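Local coordinates for protein deoxyhypusine synthase, putative (Entamoeba histolytica, PDB 7L9R) that probably acts as a deoxyhypusine synthase, an NAD-dependent transferase that in this family moves an aminobutyl group from spermidine to a lysine of eIF5A, at residues B[39-44]-B[334-339]; B[65-70]-B[259-264]; B[127-132]-B[198-203]; B[192-197]-B[209-214]. All coordinates share one frame; numbering follows the deposited sequence.

How the interactions relate
From the N terminus, helix 37-47 comes first. Interaction 1 joins it to helix 330-339 and so closes a loop of almost 290 residues, within which the other three contacts lie. Next, the end of helix 51-66 and the residues after it meet the start of strand 262-268 in interaction 2, whose own loop encloses interactions 3 and 4. Those two cross along the chain: 127-132 meets 198-203, and 192-197 meets 209-214. Both use helix 189-200, and their centres lie about 10 Å apart. Interaction 1 thus joins terminal helices, interaction 2 reaches the central parallel sheet, and interactions 3 and 4 gather helices 124-130, 189-200 and 206-212.

Interaction 1 of 4, residues B[39-44]-B[334-339]; sequences ELVNSY and FPLIVS
Leu336 projects from helix 330-339 and meets Val41 and Tyr44 of helix 37-47. Its CB points toward the other helix, and CG is set anti to the carbonyl carbon (chi1 -53°). The touching is left to the two methyls at the tip. CD2 meets CG1 of Val41 at 4.0 Å, the two side chains crossing at a slant. CD1 reaches CD2 of the Tyr44 ring at 4.2 Å, and here they cross at about a right angle. Val41 and Tyr44 lie one helical turn after each other, so Leu336 splays its fork between them. In Val41 the touching methyl lies opposite the backbone N (chi1 163°).

No hydrogen bond crosses between the segments, and the contact is wholly apolar. On the Leu336 side, its carbonyl O accepts a hydrogen bond from Ser339 OG at 2.7 Å, with the donor tilted 26° from the carbonyl plane. Just beyond the segment, Lys340 NZ bonds Asn42 OD1 and adds a polar link between the helices.

The second subunit adds to this packing: its Pro335 touches Leu40 and its Leu332 touches Tyr44. Ile337 turns instead to helix 51-66. The arrangement is a helix-helix contact at a subunit interface, formed by the first and last helices around a Rossmann-like parallel-sheet domain.

Interaction 2 of 4, residues B[65-70]-B[259-264]; sequences LTWQPS and HSVETG
Glu262 lies flat over one face of the Trp67 indole. Its CB sits 4.0 Å from the centroid of the Trp67 six-membered ring, 4° off the normal, a CH-pi contact. The chain bends (chi2 90°) and runs across the ring instead of away from it. This brings the carboxylate into a stack on the indole, with the two planes 15° apart. Glu262 OE2 comes to 3.4 Å from Trp67 NE1, but it lies above the ring and the angle is too poor for a hydrogen bond. Val261 adds its CG1 methyl, 3.5 Å from Trp67 CH2. On the opposite face Pro69 N lies 3.6 Å above the plane, toward the rim.

Glu262 is near the start of a central strand of the parallel, Rossmann-like sheet, between strands 87-93 and 289-294. Backbone hydrogen bonds of Glu262 and Gly264 with Thr88 hold the strand against 87-93, and Phe289 touches both Glu262 and Trp67. Asp288 OD2 lies near Glu262 OE1. Two like charges so close might favour a proton on one of them.

Trp67 is the first residue to leave helix 51-66. Ser70 N-caps helix 71-76, and its N bonds Glu73 OE1. Glu73 in turn touches the indole.

Interaction 3 of 4, residues B[127-132]-B[198-203]; sequences TDIMKC and ERLNDT
Cys132 packs its SG over one face of the Asp202 carboxylate. Cys132 SG is 3.4 Å from Asp202 CG, almost straight above it. Cys132 CB comes to 3.3 Å from Asp202 OD2 on that same face. The two oxygens have different polar partners. OD1 bonds Thr204 OG1, just past the segment. OD2 takes a hydrogen bond from a water at 2.5 Å, and that water also donates to Cys132 O at 2.9 Å. The water therefore bridges the segments where no direct hydrogen bond does. Both oxygens have a partner, which should limit rotation of the carboxylate.

Leu200 provides the apolar part. Its CG is opposite the backbone N (chi1 -176°), which carries the branch out toward helix 124-130. One methyl, CD2, does the touching there. It is 3.7 Å from Cys132 SG and 4.1 Å from Ile129 CG1, so this one methyl touches both side chains. Ile129 and Leu200 cross at a slant.

Asn201, with positive phi, follows helix 189-200 and turns the chain so that Asp202 can face Cys132. Asp128 accepts from Val206 N and Ile207 N at the start of helix 206-212. The contact thus belongs to the helical layer beside the parallel sheet of the Rossmann-like fold. It lies where the ends of helices 124-130 and 189-200 meet the beginning of helix 206-212, with Trp169 of helix 160-179 against Ile129 and helix 102-111 beside Cys132.

Interaction 4 of 4, residues B[192-197]-B[209-214]; sequences LITMMG and WAAKNN
Thr194 bonds Ser190 O through its OG1, one turn back in its own helix, and sets its carbonyl O against the CB methyl of Ala211. This is close packing of small residues between two consecutive helices, 189-200 and 206-212, joined by a short loop in the helical layer of a Rossmann-like fold. Helix 206-212 leads on to strand 216-218, at one end of the parallel sheet within the chain.

Ala211 carries the contact. Its CB points toward helix 189-200 and comes to 3.7 Å from Thr194 O, so a methyl rests against a backbone carbonyl. The CG2 methyl of Thr194 is 4.3 Å from Ala211 CB. It lies opposite the backbone N of Thr194, while OG1 turns back (chi1 -64°) to its bond with Ser190. On the next turn Gly197 has no side chain, and its C lies 4.3 Å from Ala211 CB. The small groups let the backbones come near: the CA atoms of Thr194 and Ala211 are 5.2 Å apart.

A hydrogen bond between Gly197 O and Thr208 OG1 adds a polar tie between the two helices. The tip of Met196 leads away, to Leu170, Phe173 and Ile129. Trp209 points away from the contact and packs on helix 102-111; just past the helix, Asn213 ND2 bonds Val110 O. Over one face of the Trp209 indole, toward its rim, Lys212 NZ lies 3.7 Å above the ring plane.

Interaction 1 of 4, residues B[39-44]-B[334-339]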
# COMPACT_ATOMS: atom_id res chain seq x y z
N GLU B 39 -5.86 -7.40 -30.92
CA GLU B 39 -4.77 -6.42 -30.93
C GLU B 39 -4.78 -5.57 -29.67
O GLU B 39 -3.71 -5.20 -29.18
CB GLU B 39 -4.85 -5.54 -32.18
CG GLU B 39 -4.37 -6.26 -33.42
CD GLU B 39 -4.41 -5.40 -34.68
OE1 GLU B 39 -4.93 -4.26 -34.63
OE2 GLU B 39 -3.91 -5.89 -35.73
N LEU B 40 -5.96 -5.27 -29.12
CA LEU B 40 -6.02 -4.55 -27.85
C LEU B 40 -5.35 -5.34 -26.73
O LEU B 40 -4.62 -4.77 -25.91
CB LEU B 40 -7.47 -4.24 -27.49
CG LEU B 40 -8.04 -2.87 -27.85
CD1 LEU B 40 -9.54 -2.85 -27.63
CD2 LEU B 40 -7.38 -1.77 -27.02
N VAL B 41 -5.60 -6.64 -26.68
CA VAL B 41 -4.98 -7.48 -25.66
C VAL B 41 -3.47 -7.55 -25.86
O VAL B 41 -2.69 -7.32 -24.93
CB VAL B 41 -5.63 -8.88 -25.66
CG1 VAL B 41 -4.76 -9.88 -24.92
CG2 VAL B 41 -7.00 -8.81 -25.04
N ASN B 42 -3.03 -7.84 -27.09
CA ASN B 42 -1.60 -7.90 -27.36
C ASN B 42 -0.92 -6.56 -27.13
O ASN B 42 0.24 -6.52 -26.72
CB ASN B 42 -1.34 -8.38 -28.79
CG ASN B 42 -1.75 -9.82 -29.01
OD1 ASN B 42 -1.84 -10.59 -28.05
ND2 ASN B 42 -2.00 -10.20 -30.27
N SER B 43 -1.62 -5.46 -27.42
CA SER B 43 -1.06 -4.13 -27.19
C SER B 43 -0.77 -3.91 -25.71
O SER B 43 0.24 -3.29 -25.34
CB SER B 43 -2.01 -3.06 -27.72
OG SER B 43 -1.57 -1.76 -27.37
N TYR B 44 -1.63 -4.42 -24.84
CA TYR B 44 -1.35 -4.34 -23.41
C TYR B 44 -0.08 -5.10 -23.06
O TYR B 44 0.74 -4.62 -22.26
CB TYR B 44 -2.52 -4.87 -22.60
CG TYR B 44 -2.18 -5.03 -21.15
CD1 TYR B 44 -1.97 -3.90 -20.34
CD2 TYR B 44 -2.03 -6.28 -20.58
CE1 TYR B 44 -1.65 -4.02 -19.00
CE2 TYR B 44 -1.70 -6.41 -19.23
CZ TYR B 44 -1.51 -5.28 -18.45
OH TYR B 44 -1.19 -5.41 -17.12
N PHE B 334 -4.32 -12.80 -15.53
CA PHE B 334 -4.08 -14.23 -15.60
C PHE B 334 -4.81 -14.91 -16.75
O PHE B 334 -4.19 -15.77 -17.41
CB PHE B 334 -4.41 -14.92 -14.27
CG PHE B 334 -3.94 -16.35 -14.20
CD1 PHE B 334 -2.59 -16.65 -14.33
CD2 PHE B 334 -4.84 -17.39 -14.02
CE1 PHE B 334 -2.14 -17.97 -14.29
CE2 PHE B 334 -4.41 -18.71 -13.98
CZ PHE B 334 -3.05 -19.00 -14.11
N PRO B 335 -6.08 -14.60 -17.06
CA PRO B 335 -6.68 -15.21 -18.27
C PRO B 335 -5.91 -14.87 -19.53
O PRO B 335 -5.76 -15.72 -20.41
CB PRO B 335 -8.10 -14.64 -18.29
CG PRO B 335 -8.39 -14.29 -16.86
CD PRO B 335 -7.06 -13.78 -16.33
N LEU B 336 -5.37 -13.65 -19.60
CA LEU B 336 -4.53 -13.28 -20.73
C LEU B 336 -3.27 -14.14 -20.77
O LEU B 336 -2.84 -14.59 -21.84
CB LEU B 336 -4.16 -11.80 -20.65
CG LEU B 336 -5.33 -10.81 -20.50
CD1 LEU B 336 -4.84 -9.36 -20.62
CD2 LEU B 336 -6.49 -11.09 -21.47
N ILE B 337 -2.66 -14.38 -19.60
CA ILE B 337 -1.47 -15.21 -19.54
C ILE B 337 -1.79 -16.65 -19.92
O ILE B 337 -1.03 -17.31 -20.64
CB ILE B 337 -0.82 -15.11 -18.15
CG1 ILE B 337 -0.17 -13.74 -17.96
CG2 ILE B 337 0.20 -16.23 -17.93
CD1 ILE B 337 0.31 -13.46 -16.54
N VAL B 338 -2.93 -17.17 -19.44
CA VAL B 338 -3.35 -18.52 -19.79
C VAL B 338 -3.48 -18.68 -21.30
O VAL B 338 -3.06 -19.69 -21.87
CB VAL B 338 -4.67 -18.86 -19.06
CG1 VAL B 338 -5.33 -20.10 -19.67
CG2 VAL B 338 -4.41 -19.07 -17.57
N SER B 339 -4.04 -17.67 -21.97
CA SER B 339 -4.25 -17.76 -23.41
C SER B 339 -2.94 -17.86 -24.18
O SER B 339 -2.93 -18.37 -25.31
CB SER B 339 -5.05 -16.57 -23.92
OG SER B 339 -4.24 -15.41 -23.97

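Interaction 2 of 4, residues B[65-70]-B[259-264]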
# COMPACT_ATOMS: atom_id res chain seq x y z
N LEU B 65 6.03 -25.89 -18.69
CA LEU B 65 5.28 -26.89 -19.44
C LEU B 65 6.17 -27.69 -20.38
O LEU B 65 5.92 -28.88 -20.60
CB LEU B 65 4.16 -26.21 -20.22
CG LEU B 65 3.12 -25.47 -19.37
CD1 LEU B 65 2.23 -24.58 -20.22
CD2 LEU B 65 2.28 -26.46 -18.57
N THR B 66 7.21 -27.07 -20.94
CA THR B 66 8.04 -27.71 -21.96
C THR B 66 9.35 -28.28 -21.42
O THR B 66 10.11 -28.86 -22.20
CB THR B 66 8.37 -26.72 -23.08
OG1 THR B 66 9.17 -25.65 -22.56
CG2 THR B 66 7.11 -26.15 -23.68
N TRP B 67 9.63 -28.13 -20.13
CA TRP B 67 10.92 -28.56 -19.60
C TRP B 67 11.13 -30.06 -19.79
O TRP B 67 10.22 -30.86 -19.56
CB TRP B 67 11.04 -28.21 -18.12
CG TRP B 67 12.38 -28.62 -17.54
CD1 TRP B 67 13.50 -27.84 -17.46
CD2 TRP B 67 12.74 -29.90 -17.00
NE1 TRP B 67 14.52 -28.55 -16.89
CE2 TRP B 67 14.09 -29.82 -16.60
CE3 TRP B 67 12.05 -31.10 -16.81
CZ2 TRP B 67 14.76 -30.89 -16.02
CZ3 TRP B 67 12.72 -32.17 -16.24
CH2 TRP B 67 14.07 -32.05 -15.85
N GLN B 68 12.34 -30.43 -20.19
CA GLN B 68 12.76 -31.81 -20.37
C GLN B 68 14.14 -31.98 -19.78
O GLN B 68 14.93 -31.02 -19.75
CB GLN B 68 12.80 -32.22 -21.85
CG GLN B 68 11.46 -32.22 -22.57
CD GLN B 68 11.61 -32.69 -24.02
OE1 GLN B 68 12.47 -33.51 -24.33
NE2 GLN B 68 10.77 -32.16 -24.90
N PRO B 69 14.48 -33.18 -19.30
CA PRO B 69 15.83 -33.39 -18.78
C PRO B 69 16.85 -33.29 -19.90
O PRO B 69 16.60 -33.71 -21.04
CB PRO B 69 15.78 -34.81 -18.21
CG PRO B 69 14.34 -35.14 -18.08
CD PRO B 69 13.64 -34.38 -19.16
N SER B 70 18.01 -32.72 -19.58
CA SER B 70 19.11 -32.70 -20.52
C SER B 70 19.72 -34.10 -20.61
O SER B 70 19.48 -34.96 -19.77
CB SER B 70 20.17 -31.69 -20.10
OG SER B 70 20.82 -32.09 -18.91
N HIS B 259 10.86 -34.60 -3.71
CA HIS B 259 11.02 -35.76 -4.58
C HIS B 259 10.73 -35.48 -6.05
O HIS B 259 10.77 -36.41 -6.86
CB HIS B 259 10.13 -36.90 -4.09
CG HIS B 259 10.53 -37.43 -2.75
ND1 HIS B 259 9.61 -37.75 -1.77
CD2 HIS B 259 11.75 -37.68 -2.22
CE1 HIS B 259 10.25 -38.18 -0.70
NE2 HIS B 259 11.55 -38.15 -0.94
N SER B 260 10.45 -34.24 -6.43
CA SER B 260 10.15 -33.93 -7.82
C SER B 260 11.42 -33.58 -8.59
O SER B 260 12.35 -32.97 -8.06
CB SER B 260 9.15 -32.79 -7.93
OG SER B 260 9.77 -31.57 -7.59
N VAL B 261 11.44 -33.96 -9.87
CA VAL B 261 12.61 -33.73 -10.71
C VAL B 261 12.82 -32.24 -10.96
O VAL B 261 13.95 -31.76 -10.98
CB VAL B 261 12.46 -34.52 -12.02
CG1 VAL B 261 13.52 -34.09 -13.02
CG2 VAL B 261 12.58 -36.02 -11.76
N GLU B 262 11.73 -31.49 -11.13
CA GLU B 262 11.79 -30.06 -11.42
C GLU B 262 10.49 -29.44 -10.92
O GLU B 262 9.43 -30.05 -11.01
CB GLU B 262 11.98 -29.81 -12.92
CG GLU B 262 12.33 -28.38 -13.29
CD GLU B 262 13.83 -28.14 -13.31
OE1 GLU B 262 14.58 -29.01 -12.82
OE2 GLU B 262 14.25 -27.08 -13.81
N THR B 263 10.58 -28.22 -10.38
CA THR B 263 9.46 -27.56 -9.73
C THR B 263 9.09 -26.25 -10.42
O THR B 263 9.96 -25.45 -10.77
CB THR B 263 9.77 -27.25 -8.26
OG1 THR B 263 10.85 -26.31 -8.18
CG2 THR B 263 10.13 -28.50 -7.50
N GLY B 264 7.79 -26.03 -10.58
CA GLY B 264 7.28 -24.74 -11.01
C GLY B 264 6.18 -24.28 -10.08
O GLY B 264 5.36 -25.08 -9.64

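Interaction 3 of 4, residues B[127-132]-B[198-203]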
# COMPACT_ATOMS: atom_id res chain seq x y z
N THR B 127 -16.72 -21.82 -1.91
CA THR B 127 -17.15 -21.00 -3.03
C THR B 127 -17.33 -21.83 -4.29
O THR B 127 -18.31 -21.66 -5.03
CB THR B 127 -16.13 -19.88 -3.26
OG1 THR B 127 -16.03 -19.11 -2.07
CG2 THR B 127 -16.53 -18.97 -4.42
N ASP B 128 -16.39 -22.76 -4.55
CA ASP B 128 -16.49 -23.63 -5.72
C ASP B 128 -17.75 -24.48 -5.66
O ASP B 128 -18.46 -24.62 -6.66
CB ASP B 128 -15.23 -24.50 -5.79
CG ASP B 128 -15.16 -25.35 -7.05
OD1 ASP B 128 -15.40 -24.83 -8.16
OD2 ASP B 128 -14.82 -26.55 -6.93
N ILE B 129 -18.07 -25.01 -4.47
CA ILE B 129 -19.30 -25.76 -4.25
C ILE B 129 -20.52 -24.85 -4.41
O ILE B 129 -21.50 -25.21 -5.07
CB ILE B 129 -19.28 -26.41 -2.86
CG1 ILE B 129 -18.18 -27.47 -2.76
CG2 ILE B 129 -20.65 -27.00 -2.51
CD1 ILE B 129 -17.95 -27.97 -1.34
N MET B 130 -20.47 -23.67 -3.79
CA MET B 130 -21.61 -22.76 -3.81
C MET B 130 -22.00 -22.37 -5.23
O MET B 130 -23.19 -22.28 -5.55
CB MET B 130 -21.27 -21.51 -2.98
CG MET B 130 -22.39 -20.51 -2.84
SD MET B 130 -21.96 -19.11 -1.78
CE MET B 130 -21.16 -19.94 -0.41
N LYS B 131 -21.01 -22.16 -6.10
CA LYS B 131 -21.30 -21.77 -7.48
C LYS B 131 -21.97 -22.88 -8.29
O LYS B 131 -22.50 -22.59 -9.36
CB LYS B 131 -20.02 -21.32 -8.19
CG LYS B 131 -19.53 -19.96 -7.73
CD LYS B 131 -18.30 -19.53 -8.49
CE LYS B 131 -18.06 -18.04 -8.32
NZ LYS B 131 -16.89 -17.54 -9.10
N CYS B 132 -21.98 -24.12 -7.80
CA CYS B 132 -22.71 -25.18 -8.49
C CYS B 132 -24.21 -25.11 -8.22
O CYS B 132 -24.99 -25.70 -8.98
CB CYS B 132 -22.19 -26.56 -8.08
SG CYS B 132 -20.49 -26.91 -8.55
N GLU B 198 -15.62 -35.76 -5.18
CA GLU B 198 -16.33 -36.96 -5.63
C GLU B 198 -17.81 -36.88 -5.29
O GLU B 198 -18.66 -37.32 -6.07
CB GLU B 198 -15.70 -38.21 -5.02
CG GLU B 198 -14.23 -38.40 -5.36
CD GLU B 198 -13.54 -39.48 -4.54
OE1 GLU B 198 -13.96 -39.73 -3.38
OE2 GLU B 198 -12.58 -40.09 -5.06
N ARG B 199 -18.14 -36.34 -4.12
CA ARG B 199 -19.54 -36.25 -3.71
C ARG B 199 -20.29 -35.23 -4.55
O ARG B 199 -21.45 -35.45 -4.92
CB ARG B 199 -19.62 -35.90 -2.23
CG ARG B 199 -21.02 -35.92 -1.65
CD ARG B 199 -21.03 -35.31 -0.25
NE ARG B 199 -22.32 -35.51 0.39
CZ ARG B 199 -22.60 -36.52 1.21
NH1 ARG B 199 -21.69 -37.43 1.51
NH2 ARG B 199 -23.83 -36.62 1.71
N LEU B 200 -19.65 -34.10 -4.85
CA LEU B 200 -20.31 -33.03 -5.60
C LEU B 200 -20.63 -33.47 -7.02
O LEU B 200 -21.74 -33.26 -7.51
CB LEU B 200 -19.43 -31.79 -5.60
CG LEU B 200 -20.00 -30.54 -6.26
CD1 LEU B 200 -21.26 -30.09 -5.52
CD2 LEU B 200 -18.97 -29.43 -6.30
N ASN B 201 -19.65 -34.08 -7.70
CA ASN B 201 -19.84 -34.69 -9.01
C ASN B 201 -20.46 -33.70 -10.00
O ASN B 201 -21.47 -33.97 -10.65
CB ASN B 201 -20.69 -35.95 -8.89
CG ASN B 201 -20.69 -36.78 -10.16
OD1 ASN B 201 -19.71 -36.81 -10.91
ND2 ASN B 201 -21.81 -37.44 -10.42
N ASP B 202 -19.84 -32.53 -10.08
CA ASP B 202 -20.27 -31.44 -10.95
C ASP B 202 -19.09 -31.04 -11.82
O ASP B 202 -18.07 -30.59 -11.31
CB ASP B 202 -20.75 -30.24 -10.12
CG ASP B 202 -21.47 -29.19 -10.94
OD1 ASP B 202 -20.93 -28.77 -11.99
OD2 ASP B 202 -22.58 -28.79 -10.53
N THR B 203 -19.23 -31.20 -13.14
CA THR B 203 -18.09 -30.92 -14.01
C THR B 203 -17.83 -29.43 -14.21
O THR B 203 -16.88 -29.09 -14.91
CB THR B 203 -18.26 -31.59 -15.38
OG1 THR B 203 -19.42 -31.07 -16.04
CG2 THR B 203 -18.37 -33.10 -15.24
O HOH W 1 -23.92 -26.82 -11.43

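Interaction 4 of 4, residues B[192-197]-B[209-214]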
# COMPACT_ATOMS: atom_id res chain seq x y z
N LEU B 192 -10.34 -34.56 2.69
CA LEU B 192 -11.72 -34.09 2.73
C LEU B 192 -12.11 -33.43 1.42
O LEU B 192 -13.26 -33.57 0.97
CB LEU B 192 -11.90 -33.11 3.89
CG LEU B 192 -11.78 -33.71 5.30
CD1 LEU B 192 -11.91 -32.62 6.35
CD2 LEU B 192 -12.83 -34.79 5.52
N ILE B 193 -11.18 -32.71 0.80
CA ILE B 193 -11.50 -32.00 -0.43
C ILE B 193 -11.65 -32.98 -1.58
O ILE B 193 -12.48 -32.79 -2.48
CB ILE B 193 -10.44 -30.92 -0.71
CG1 ILE B 193 -10.52 -29.85 0.39
CG2 ILE B 193 -10.64 -30.30 -2.10
CD1 ILE B 193 -9.38 -28.85 0.39
N THR B 194 -10.86 -34.06 -1.58
CA THR B 194 -11.06 -35.13 -2.55
C THR B 194 -12.45 -35.74 -2.41
O THR B 194 -13.19 -35.87 -3.40
CB THR B 194 -9.98 -36.20 -2.37
OG1 THR B 194 -8.69 -35.63 -2.66
CG2 THR B 194 -10.22 -37.38 -3.30
N MET B 195 -12.83 -36.09 -1.18
CA MET B 195 -14.14 -36.68 -0.93
C MET B 195 -15.27 -35.74 -1.35
O MET B 195 -16.28 -36.18 -1.90
CB MET B 195 -14.27 -37.06 0.54
CG MET B 195 -13.45 -38.27 0.94
SD MET B 195 -13.32 -38.45 2.74
CE MET B 195 -11.95 -39.60 2.84
N MET B 196 -15.11 -34.44 -1.09
CA MET B 196 -16.13 -33.47 -1.48
C MET B 196 -16.24 -33.38 -3.00
O MET B 196 -17.35 -33.33 -3.54
CB MET B 196 -15.80 -32.10 -0.88
CG MET B 196 -16.16 -31.97 0.61
SD MET B 196 -15.95 -30.33 1.37
CE MET B 196 -14.19 -30.30 1.72
N GLY B 197 -15.11 -33.39 -3.70
CA GLY B 197 -15.14 -33.37 -5.15
C GLY B 197 -15.89 -34.57 -5.72
O GLY B 197 -16.71 -34.42 -6.63
N TRP B 209 -13.14 -31.98 -10.72
CA TRP B 209 -12.10 -32.32 -11.69
C TRP B 209 -10.77 -32.60 -11.01
O TRP B 209 -9.96 -33.37 -11.55
CB TRP B 209 -11.95 -31.20 -12.72
CG TRP B 209 -12.96 -31.29 -13.84
CD1 TRP B 209 -14.06 -30.50 -14.00
CD2 TRP B 209 -12.96 -32.21 -14.93
NE1 TRP B 209 -14.74 -30.88 -15.13
CE2 TRP B 209 -14.09 -31.93 -15.72
CE3 TRP B 209 -12.11 -33.26 -15.32
CZ2 TRP B 209 -14.40 -32.65 -16.88
CZ3 TRP B 209 -12.42 -33.97 -16.48
CH2 TRP B 209 -13.55 -33.66 -17.24
N ALA B 210 -10.51 -31.99 -9.86
CA ALA B 210 -9.28 -32.32 -9.14
C ALA B 210 -9.32 -33.74 -8.61
O ALA B 210 -8.31 -34.46 -8.66
CB ALA B 210 -9.05 -31.33 -8.01
N ALA B 211 -10.48 -34.18 -8.12
CA ALA B 211 -10.61 -35.56 -7.68
C ALA B 211 -10.52 -36.52 -8.86
O ALA B 211 -9.90 -37.59 -8.74
CB ALA B 211 -11.92 -35.74 -6.92
N LYS B 212 -11.13 -36.17 -10.00
CA LYS B 212 -11.06 -37.04 -11.17
C LYS B 212 -9.62 -37.24 -11.63
O LYS B 212 -9.20 -38.37 -11.91
CB LYS B 212 -11.89 -36.49 -12.33
CG LYS B 212 -13.37 -36.84 -12.32
CD LYS B 212 -13.91 -36.91 -13.77
CE LYS B 212 -15.40 -36.57 -13.87
NZ LYS B 212 -15.64 -35.14 -14.26
N ASN B 213 -8.84 -36.16 -11.70
CA ASN B 213 -7.49 -36.23 -12.25
C ASN B 213 -6.41 -36.32 -11.18
O ASN B 213 -5.23 -36.13 -11.48
CB ASN B 213 -7.23 -35.05 -13.18
CG ASN B 213 -8.17 -35.04 -14.37
OD1 ASN B 213 -8.65 -36.09 -14.79
ND2 ASN B 213 -8.42 -33.86 -14.93
N ASN B 214 -6.79 -36.65 -9.94
CA ASN B 214 -5.84 -36.88 -8.86
C ASN B 214 -4.90 -35.69 -8.70
O ASN B 214 -3.68 -35.83 -8.58
CB ASN B 214 -5.05 -38.17 -9.09
CG ASN B 214 -5.95 -39.38 -9.18
OD1 ASN B 214 -5.87 -40.17 -10.11
ND2 ASN B 214 -6.83 -39.52 -8.20